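Local coordinates for protein PfVFT1 (Plasmodium falciparum, PDB 5JKQ) that probably acts as a bi-lobed solute-binding protein of the Venus flytrap type, expected to hold a small ligand between its lobes, at residues H21-I34 with Y44-L56. The protein carries 3 engineered substitutions. Numbering follows the deposited sequence.
Sequences HAAVKELIQNEELI and YSVIESIENLPNL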
loop_
_atom_site.group_PDB
_atom_site.type_symbol
_atom_site.label_atom_id
_atom_site.label_comp_id
_atom_site.label_asym_id
_atom_site.label_seq_id
_atom_site.Cartn_x
_atom_site.Cartn_y
_atom_site.Cartn_z
ATOM N N HIS A 21 8.181 -6.926 10.089
ATOM C CA HIS A 21 9.041 -5.805 9.713
ATOM C C HIS A 21 10.486 -6.251 9.550
ATOM O O HIS A 21 11.213 -5.744 8.693
ATOM C CB HIS A 21 8.965 -4.691 10.757
ATOM C CG HIS A 21 7.694 -3.906 10.712
ATOM N ND1 HIS A 21 7.242 -3.160 11.780
ATOM C CD2 HIS A 21 6.783 -3.739 9.724
ATOM C CE1 HIS A 21 6.104 -2.574 11.454
ATOM N NE2 HIS A 21 5.802 -2.911 10.214
ATOM N N ALA A 22 10.900 -7.197 10.385
ATOM C CA ALA A 22 12.262 -7.707 10.340
ATOM C C ALA A 22 12.513 -8.472 9.046
ATOM O O ALA A 22 13.607 -8.417 8.482
ATOM C CB ALA A 22 12.529 -8.590 11.537
ATOM N N ALA A 23 11.496 -9.186 8.578
ATOM C CA ALA A 23 11.614 -9.946 7.344
ATOM C C ALA A 23 11.749 -8.999 6.157
ATOM O O ALA A 23 12.591 -9.203 5.283
ATOM C CB ALA A 23 10.421 -10.860 7.169
ATOM N N VAL A 24 10.918 -7.961 6.138
ATOM C CA VAL A 24 10.982 -6.941 5.097
ATOM C C VAL A 24 12.373 -6.316 5.058
ATOM O O VAL A 24 12.937 -6.103 3.985
ATOM C CB VAL A 24 9.919 -5.845 5.318
ATOM C CG1 VAL A 24 10.100 -4.689 4.340
ATOM C CG2 VAL A 24 8.524 -6.432 5.178
ATOM N N LYS A 25 12.923 -6.036 6.237
ATOM C CA LYS A 25 14.259 -5.468 6.345
ATOM C C LYS A 25 15.279 -6.392 5.690
ATOM O O LYS A 25 16.151 -5.944 4.943
ATOM C CB LYS A 25 14.621 -5.227 7.810
ATOM C CG LYS A 25 16.002 -4.628 8.018
ATOM C CD LYS A 25 16.240 -4.290 9.480
ATOM C CE LYS A 25 17.617 -3.692 9.697
ATOM N NZ LYS A 25 17.811 -3.270 11.109
ATOM N N GLU A 26 15.155 -7.686 5.961
ATOM C CA GLU A 26 16.052 -8.673 5.378
ATOM C C GLU A 26 15.853 -8.765 3.866
ATOM O O GLU A 26 16.818 -8.900 3.114
ATOM C CB GLU A 26 15.840 -10.043 6.026
ATOM C CG GLU A 26 16.665 -11.149 5.399
ATOM C CD GLU A 26 16.937 -12.294 6.352
ATOM O OE1 GLU A 26 17.513 -12.046 7.434
ATOM O OE2 GLU A 26 16.578 -13.442 6.019
ATOM N N LEU A 27 14.599 -8.684 3.427
ATOM C CA LEU A 27 14.278 -8.765 2.005
ATOM C C LEU A 27 14.833 -7.565 1.240
ATOM O O LEU A 27 15.041 -7.633 0.028
ATOM C CB LEU A 27 12.766 -8.863 1.799
ATOM C CG LEU A 27 12.144 -10.233 2.088
ATOM C CD1 LEU A 27 10.633 -10.157 2.005
ATOM C CD2 LEU A 27 12.666 -11.295 1.125
ATOM N N ILE A 28 15.070 -6.471 1.955
ATOM C CA ILE A 28 15.659 -5.273 1.368
ATOM C C ILE A 28 17.178 -5.404 1.348
ATOM O O ILE A 28 17.837 -4.939 0.418
ATOM C CB ILE A 28 15.230 -4.009 2.145
ATOM C CG1 ILE A 28 13.753 -3.723 1.872
ATOM C CG2 ILE A 28 16.068 -2.794 1.745
ATOM C CD1 ILE A 28 13.120 -2.735 2.821
ATOM N N GLN A 29 17.726 -6.053 2.370
ATOM C CA GLN A 29 19.160 -6.299 2.448
ATOM C C GLN A 29 19.625 -7.291 1.384
ATOM O O GLN A 29 20.677 -7.103 0.777
ATOM C CB GLN A 29 19.540 -6.822 3.837
ATOM C CG GLN A 29 19.459 -5.784 4.946
ATOM C CD GLN A 29 19.656 -6.382 6.328
ATOM O OE1 GLN A 29 19.433 -7.574 6.544
ATOM N NE2 GLN A 29 20.077 -5.551 7.274
ATOM N N ASN A 30 18.844 -8.347 1.166
ATOM C CA ASN A 30 19.248 -9.413 0.251
ATOM C C ASN A 30 18.741 -9.214 -1.180
ATOM O O ASN A 30 18.820 -10.127 -2.003
ATOM C CB ASN A 30 18.778 -10.772 0.790
ATOM C CG ASN A 30 17.267 -10.894 0.861
ATOM O OD1 ASN A 30 16.533 -10.074 0.317
ATOM N ND2 ASN A 30 16.797 -11.938 1.532
ATOM N N GLU A 31 18.207 -8.027 -1.461
ATOM C CA GLU A 31 17.821 -7.630 -2.818
ATOM C C GLU A 31 16.620 -8.399 -3.383
ATOM O O GLU A 31 16.205 -8.141 -4.512
ATOM C CB GLU A 31 19.007 -7.798 -3.780
ATOM C CG GLU A 31 20.326 -7.225 -3.278
ATOM C CD GLU A 31 21.489 -7.554 -4.200
ATOM O OE1 GLU A 31 21.241 -7.865 -5.386
ATOM O OE2 GLU A 31 22.650 -7.508 -3.740
ATOM N N GLU A 32 16.062 -9.333 -2.620
ATOM C CA GLU A 32 14.959 -10.153 -3.120
ATOM C C GLU A 32 13.721 -9.324 -3.451
ATOM O O GLU A 32 13.044 -9.581 -4.447
ATOM C CB GLU A 32 14.585 -11.237 -2.108
ATOM C CG GLU A 32 15.498 -12.453 -2.136
ATOM C CD GLU A 32 15.055 -13.542 -1.176
ATOM O OE1 GLU A 32 13.834 -13.685 -0.954
ATOM O OE2 GLU A 32 15.930 -14.256 -0.643
ATOM N N LEU A 33 13.424 -8.332 -2.618
ATOM C CA LEU A 33 12.206 -7.548 -2.789
ATOM C C LEU A 33 12.277 -6.683 -4.044
ATOM O O LEU A 33 11.298 -6.569 -4.780
ATOM C CB LEU A 33 11.946 -6.675 -1.559
ATOM C CG LEU A 33 10.684 -5.806 -1.590
ATOM C CD1 LEU A 33 9.453 -6.603 -1.998
ATOM C CD2 LEU A 33 10.462 -5.166 -0.230
ATOM N N ILE A 34 13.436 -6.083 -4.290
ATOM C CA ILE A 34 13.622 -5.244 -5.470
ATOM C C ILE A 34 13.758 -6.114 -6.720
ATOM O O ILE A 34 13.352 -5.714 -7.810
ATOM C CB ILE A 34 14.855 -4.328 -5.324
ATOM C CG1 ILE A 34 14.748 -3.516 -4.029
ATOM C CG2 ILE A 34 14.972 -3.395 -6.534
ATOM C CD1 ILE A 34 15.941 -2.625 -3.736
ATOM N N TYR A 44 6.942 0.131 -8.171
ATOM C CA TYR A 44 6.895 0.351 -6.730
ATOM C C TYR A 44 8.283 0.635 -6.173
ATOM O O TYR A 44 9.284 0.152 -6.703
ATOM C CB TYR A 44 6.304 -0.865 -6.012
ATOM C CG TYR A 44 4.856 -1.153 -6.338
ATOM C CD1 TYR A 44 3.853 -0.259 -5.989
ATOM C CD2 TYR A 44 4.492 -2.333 -6.970
ATOM C CE1 TYR A 44 2.529 -0.526 -6.276
ATOM C CE2 TYR A 44 3.173 -2.609 -7.260
ATOM C CZ TYR A 44 2.193 -1.703 -6.912
ATOM O OH TYR A 44 0.877 -1.975 -7.203
ATOM N N SER A 45 8.329 1.416 -5.097
ATOM C CA SER A 45 9.566 1.653 -4.361
ATOM C C SER A 45 9.444 1.071 -2.956
ATOM O O SER A 45 8.363 1.073 -2.368
ATOM C CB SER A 45 9.883 3.149 -4.299
ATOM O OG SER A 45 8.936 3.842 -3.506
ATOM N N VAL A 46 10.555 0.566 -2.429
ATOM C CA VAL A 46 10.578 -0.008 -1.088
ATOM C C VAL A 46 10.824 1.073 -0.048
ATOM O O VAL A 46 11.310 2.156 -0.375
ATOM C CB VAL A 46 11.661 -1.100 -0.945
ATOM C CG1 VAL A 46 11.318 -2.296 -1.816
ATOM C CG2 VAL A 46 13.050 -0.548 -1.280
ATOM N N ILE A 47 10.484 0.772 1.203
ATOM C CA ILE A 47 10.671 1.716 2.300
ATOM C C ILE A 47 12.115 2.216 2.305
ATOM O O ILE A 47 13.061 1.440 2.164
ATOM C CB ILE A 47 10.302 1.083 3.669
ATOM C CG1 ILE A 47 10.572 2.069 4.808
ATOM C CG2 ILE A 47 11.064 -0.221 3.899
ATOM C CD1 ILE A 47 9.538 2.013 5.922
ATOM N N GLU A 48 12.266 3.530 2.438
ATOM C CA GLU A 48 13.554 4.187 2.243
ATOM C C GLU A 48 14.526 3.949 3.399
ATOM O O GLU A 48 15.729 3.796 3.177
ATOM C CB GLU A 48 13.356 5.699 2.030
ATOM C CG GLU A 48 12.750 6.468 3.207
ATOM C CD GLU A 48 11.247 6.277 3.344
ATOM O OE1 GLU A 48 10.754 6.258 4.493
ATOM O OE2 GLU A 48 10.560 6.151 2.307
ATOM N N SER A 49 14.004 3.916 4.622
ATOM C CA SER A 49 14.834 3.755 5.816
ATOM C C SER A 49 14.520 2.456 6.553
ATOM O O SER A 49 13.370 2.203 6.915
ATOM C CB SER A 49 14.643 4.942 6.761
ATOM O OG SER A 49 15.415 4.780 7.938
ATOM N N ILE A 50 15.553 1.647 6.779
ATOM C CA ILE A 50 15.407 0.362 7.461
ATOM C C ILE A 50 16.317 0.253 8.684
ATOM O O ILE A 50 16.359 -0.788 9.342
ATOM C CB ILE A 50 15.718 -0.812 6.512
ATOM C CG1 ILE A 50 17.081 -0.617 5.843
ATOM C CG2 ILE A 50 14.631 -0.938 5.459
ATOM C CD1 ILE A 50 17.690 -1.899 5.318
ATOM N N GLU A 51 17.044 1.326 8.984
ATOM C CA GLU A 51 17.991 1.326 10.096
ATOM C C GLU A 51 17.331 0.978 11.426
ATOM O O GLU A 51 17.884 0.214 12.218
ATOM C CB GLU A 51 18.675 2.688 10.213
ATOM C CG GLU A 51 19.938 2.819 9.384
ATOM C CD GLU A 51 20.662 4.123 9.643
ATOM O OE1 GLU A 51 20.020 5.070 10.146
ATOM O OE2 GLU A 51 21.875 4.202 9.349
ATOM N N ASN A 52 16.146 1.534 11.661
ATOM C CA ASN A 52 15.471 1.375 12.945
ATOM C C ASN A 52 14.586 0.135 13.019
ATOM O O ASN A 52 14.100 -0.217 14.095
ATOM C CB ASN A 52 14.634 2.619 13.248
ATOM C CG ASN A 52 15.458 3.890 13.235
ATOM O OD1 ASN A 52 15.100 4.868 12.577
ATOM N ND2 ASN A 52 16.575 3.878 13.955
ATOM N N LEU A 53 14.371 -0.524 11.884
ATOM C CA LEU A 53 13.558 -1.736 11.865
ATOM C C LEU A 53 14.264 -2.855 12.625
ATOM O O LEU A 53 15.493 -2.861 12.721
ATOM C CB LEU A 53 13.262 -2.173 10.430
ATOM C CG LEU A 53 12.033 -1.536 9.775
ATOM C CD1 LEU A 53 12.130 -0.018 9.794
ATOM C CD2 LEU A 53 11.867 -2.049 8.351
ATOM N N PRO A 54 13.492 -3.809 13.172
ATOM C CA PRO A 54 14.107 -4.893 13.946
ATOM C C PRO A 54 14.940 -5.828 13.079
ATOM O O PRO A 54 14.621 -6.019 11.906
ATOM C CB PRO A 54 12.904 -5.643 14.537
ATOM C CG PRO A 54 11.720 -4.765 14.312
ATOM C CD PRO A 54 12.027 -3.952 13.108
ATOM N N ASN A 55 15.994 -6.399 13.653
ATOM C CA ASN A 55 16.783 -7.415 12.969
ATOM C C ASN A 55 16.162 -8.789 13.166
ATOM O O ASN A 55 15.936 -9.216 14.299
ATOM C CB ASN A 55 18.221 -7.418 13.480
ATOM C CG ASN A 55 18.936 -6.109 13.216
ATOM O OD1 ASN A 55 18.787 -5.507 12.152
ATOM N ND2 ASN A 55 19.714 -5.658 14.191
ATOM N N LEU A 56 15.891 -9.477 12.061
ATOM C CA LEU A 56 15.225 -10.774 12.106
ATOM C C LEU A 56 15.958 -11.750 13.021
ATOM O O LEU A 56 15.333 -12.530 13.740
ATOM C CB LEU A 56 15.112 -11.358 10.697
ATOM C CG LEU A 56 14.366 -12.689 10.562
ATOM C CD1 LEU A 56 12.914 -12.547 11.009
ATOM C CD2 LEU A 56 14.445 -13.204 9.129
HETATM O O HOH W 1 16.142 -8.292 9.384
#
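Lys25, on the last turns of helix 14-29, reaches across to segment 44-56 and shows how a long side chain can tie an irregular segment to a helix in one lobe of a bi-lobed Venus flytrap fold. Its chain is extended throughout, with CG trans to the backbone N (chi1 -180°), which carries the ammonium group past Ile50 to two carbonyl oxygens. Lys25 NZ donates to Leu53 O at 2.9 Å, approaching from above that carbonyl plane, and to Asn55 OD1 at 2.7 Å, again tilted from the plane of the group. The methylenes are used as well: CD lies against Leu53 CB, and CG against Ile50 CB.

Apolar atoms pack closely beside it. Ile28 CD1 sits against two methyls, 3.4 Å from Ile47 CG2 and 3.5 Å from Ile50 CG2; Ile28 and Ile47 meet at about a right angle, whereas Ile28 and Ile50 run past each other in opposite senses. Beyond the turn, Leu33 CD2 touches Val46 CG1 at 3.4 Å. Val46 belongs to the short strand 45-46, whose Ser45 pairs by backbone hydrogen bonds with Lys176, so this end of the contact joins the helices to the mixed sheet. At the other end, Ala22 CB lies 3.5 Å from Leu56 CA while Ala22 CA makes a C-H...O contact with Pro54 O, and Leu56 also touches His117 of helix 102-118.

The outer side is looser. Gln29 and Ile34 are exposed and only graze Ile50 and Val46, and the carboxylate of Glu26 merely lies beside Leu56 CD2. Here a water bridges the two backbones, donating to Ala22 O at 2.7 Å and accepting from Leu56 N at 2.9 Å.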